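Long-range contact in IL-4-inducing protein (Schistosoma mansoni, PDB 4EL6), which triggers antigen-independent activation of basophils and interleukin-4 release by binding IgE through its crystallin fold: residues Y54-D59 against G99-I104. Residues are numbered along the deposited sequence; the frame is centred on the assembly and turned at random.
Sequences YWYLFD and GKVECI
V101 lays one methyl, CG2, over a face of the Y54 ring in a CH-pi contact, 4.0 Å from the ring centroid and 19° off the normal. Its other branch, CG1, stands anti to the backbone N (chi1 -174°) and meets the neighbouring ring obliquely, 3.8 Å from Y56 CE2. One valine thus straddles two tyrosines of the same strand.

Y56 is contacted over both faces and at one edge. The rim of the Y54 ring lies over one face, with CE1 about 3.5 Å above the plane. At the edge, close to the plane, C103 SG sits 3.7 Å from Y56 CD2, a sulfur-aromatic contact. I104 has two conformers; in one, CD1 lies over the opposite face, 3.8 Å from Y56 CZ, and CG2 at the edge of the F58 ring, contacts that are therefore less certain.

No hydrogen bond joins the two segments. The C103–C93 disulfide ties the tail to strand 89-95, which pairs with strand 52-58 through backbone hydrogen bonds such as that of Y54 with C93. W55 is directed away from the tail, and both W55 and L57 touch L9. The example illustrates a disulfide-tethered C-terminal segment packing on the outer face of a beta/gamma-crystallin sheet.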
loop_
_atom_site.group_PDB
_atom_site.type_symbol
_atom_site.label_atom_id
_atom_site.label_comp_id
_atom_site.label_asym_id
_atom_site.label_seq_id
_atom_site.Cartn_x
_atom_site.Cartn_y
_atom_site.Cartn_z
ATOM N N TYR A 54 -3.038 0.203 -8.322
ATOM C CA TYR A 54 -2.039 -0.732 -7.791
ATOM C C TYR A 54 -1.148 0.083 -6.880
ATOM O O TYR A 54 -0.750 1.164 -7.272
ATOM C CB TYR A 54 -1.194 -1.408 -8.899
ATOM C CG TYR A 54 -0.419 -2.591 -8.375
ATOM C CD1 TYR A 54 0.831 -2.427 -7.775
ATOM C CD2 TYR A 54 -0.898 -3.868 -8.489
ATOM C CE1 TYR A 54 1.519 -3.473 -7.239
ATOM C CE2 TYR A 54 -0.214 -4.948 -7.977
ATOM C CZ TYR A 54 1.030 -4.744 -7.371
ATOM O OH TYR A 54 1.699 -5.787 -6.845
ATOM N N TRP A 55 -0.851 -0.417 -5.674
ATOM C CA TRP A 55 -0.114 0.374 -4.701
ATOM C C TRP A 55 1.173 -0.311 -4.295
ATOM O O TRP A 55 1.184 -1.511 -4.066
ATOM C CB TRP A 55 -0.963 0.618 -3.479
ATOM C CG TRP A 55 -2.155 1.513 -3.691
ATOM C CD1 TRP A 55 -3.412 1.181 -4.219
ATOM C CD2 TRP A 55 -2.203 2.912 -3.402
ATOM N NE1 TRP A 55 -4.233 2.315 -4.263
ATOM C CE2 TRP A 55 -3.562 3.368 -3.736
ATOM C CE3 TRP A 55 -1.293 3.834 -2.830
ATOM C CZ2 TRP A 55 -3.944 4.667 -3.490
ATOM C CZ3 TRP A 55 -1.739 5.141 -2.595
ATOM C CH2 TRP A 55 -3.035 5.514 -2.956
ATOM N N TYR A 56 2.280 0.430 -4.230
ATOM C CA TYR A 56 3.530 -0.055 -3.662
ATOM C C TYR A 56 3.826 0.616 -2.329
ATOM O O TYR A 56 3.757 1.858 -2.158
ATOM C CB TYR A 56 4.669 0.237 -4.632
ATOM C CG TYR A 56 4.742 -0.727 -5.788
ATOM C CD1 TYR A 56 4.987 -2.071 -5.550
ATOM C CD2 TYR A 56 4.538 -0.289 -7.106
ATOM C CE1 TYR A 56 5.072 -2.963 -6.612
ATOM C CE2 TYR A 56 4.580 -1.218 -8.135
ATOM C CZ TYR A 56 4.919 -2.501 -7.858
ATOM O OH TYR A 56 4.981 -3.404 -8.912
ATOM N N LEU A 57 4.162 -0.213 -1.352
ATOM C CA LEU A 57 4.609 0.234 -0.026
ATOM C C LEU A 57 6.079 -0.079 0.138
ATOM O O LEU A 57 6.522 -1.151 -0.289
ATOM C CB LEU A 57 3.896 -0.533 1.082
ATOM C CG LEU A 57 2.433 -0.774 0.923
ATOM C CD1 LEU A 57 1.796 -1.520 2.076
ATOM C CD2 LEU A 57 1.733 0.467 0.736
ATOM N N PHE A 58 6.850 0.849 0.697
ATOM C CA PHE A 58 8.256 0.767 0.801
ATOM C C PHE A 58 8.729 0.961 2.227
ATOM O O PHE A 58 8.126 1.764 2.974
ATOM C CB PHE A 58 8.880 1.937 -0.007
ATOM C CG PHE A 58 8.604 1.857 -1.465
ATOM C CD1 PHE A 58 7.442 2.428 -1.986
ATOM C CD2 PHE A 58 9.527 1.252 -2.359
ATOM C CE1 PHE A 58 7.212 2.418 -3.343
ATOM C CE2 PHE A 58 9.262 1.203 -3.712
ATOM C CZ PHE A 58 8.090 1.738 -4.199
ATOM N N ASP A 59 9.829 0.282 2.642
ATOM C CA ASP A 59 10.310 0.465 4.015
ATOM C C ASP A 59 11.380 1.546 4.132
ATOM O O ASP A 59 11.902 1.733 5.228
ATOM C CB ASP A 59 10.757 -0.846 4.678
ATOM C CG ASP A 59 12.219 -1.240 4.335
ATOM O OD1 ASP A 59 12.783 -0.812 3.301
ATOM O OD2 ASP A 59 12.810 -2.009 5.158
ATOM N N GLY A 99 -2.207 -6.337 -17.240
ATOM C CA GLY A 99 -1.746 -6.835 -15.939
ATOM C C GLY A 99 -0.427 -6.271 -15.430
ATOM O O GLY A 99 0.037 -6.680 -14.369
ATOM N N LYS A 100 0.178 -5.349 -16.177
ATOM C CA LYS A 100 1.437 -4.754 -15.762
ATOM C C LYS A 100 1.304 -3.303 -15.173
ATOM O O LYS A 100 0.355 -2.524 -15.412
ATOM C CB LYS A 100 2.456 -4.807 -16.906
ATOM C CG LYS A 100 2.109 -3.870 -18.055
ATOM C CD LYS A 100 2.178 -4.540 -19.432
ATOM C CE LYS A 100 1.446 -3.712 -20.494
ATOM N NZ LYS A 100 1.898 -2.284 -20.539
ATOM N N VAL A 101 2.317 -2.986 -14.406
ATOM C CA VAL A 101 2.355 -1.811 -13.575
ATOM C C VAL A 101 3.639 -1.218 -13.994
ATOM O O VAL A 101 4.691 -1.879 -13.899
ATOM C CB VAL A 101 2.406 -2.202 -12.055
ATOM C CG1 VAL A 101 2.304 -1.000 -11.153
ATOM C CG2 VAL A 101 1.281 -3.176 -11.696
ATOM N N GLU A 102 3.591 0.022 -14.444
ATOM C CA GLU A 102 4.764 0.651 -15.043
ATOM C C GLU A 102 5.501 1.658 -14.135
ATOM O O GLU A 102 6.608 2.159 -14.514
ATOM C CB GLU A 102 4.376 1.312 -16.399
ATOM C CG GLU A 102 4.013 0.315 -17.535
ATOM C CD GLU A 102 5.223 -0.227 -18.365
ATOM O OE1 GLU A 102 6.312 0.438 -18.405
ATOM O OE2 GLU A 102 5.097 -1.321 -19.000
ATOM N N CYS A 103 4.936 1.959 -12.961
ATOM C CA CYS A 103 5.391 3.116 -12.198
ATOM C C CYS A 103 6.785 3.010 -11.590
ATOM O O CYS A 103 7.366 4.031 -11.190
ATOM C CB CYS A 103 4.422 3.462 -11.109
ATOM S SG CYS A 103 4.329 2.148 -9.855
ATOM N N ILE A 104 7.367 1.817 -11.486
ATOM C CA ILE A 104 8.708 1.768 -10.887
ATOM C C ILE A 104 9.787 1.500 -11.957
ATOM O O ILE A 104 11.014 1.541 -11.634
ATOM C CB ILE A 104 8.803 0.799 -9.666
ATOM C CG1 ILE A 104 8.225 -0.573 -9.973
ATOM C CG2 ILE A 104 8.100 1.369 -8.401
ATOM C CD1 ILE A 104 8.485 -1.586 -8.888
#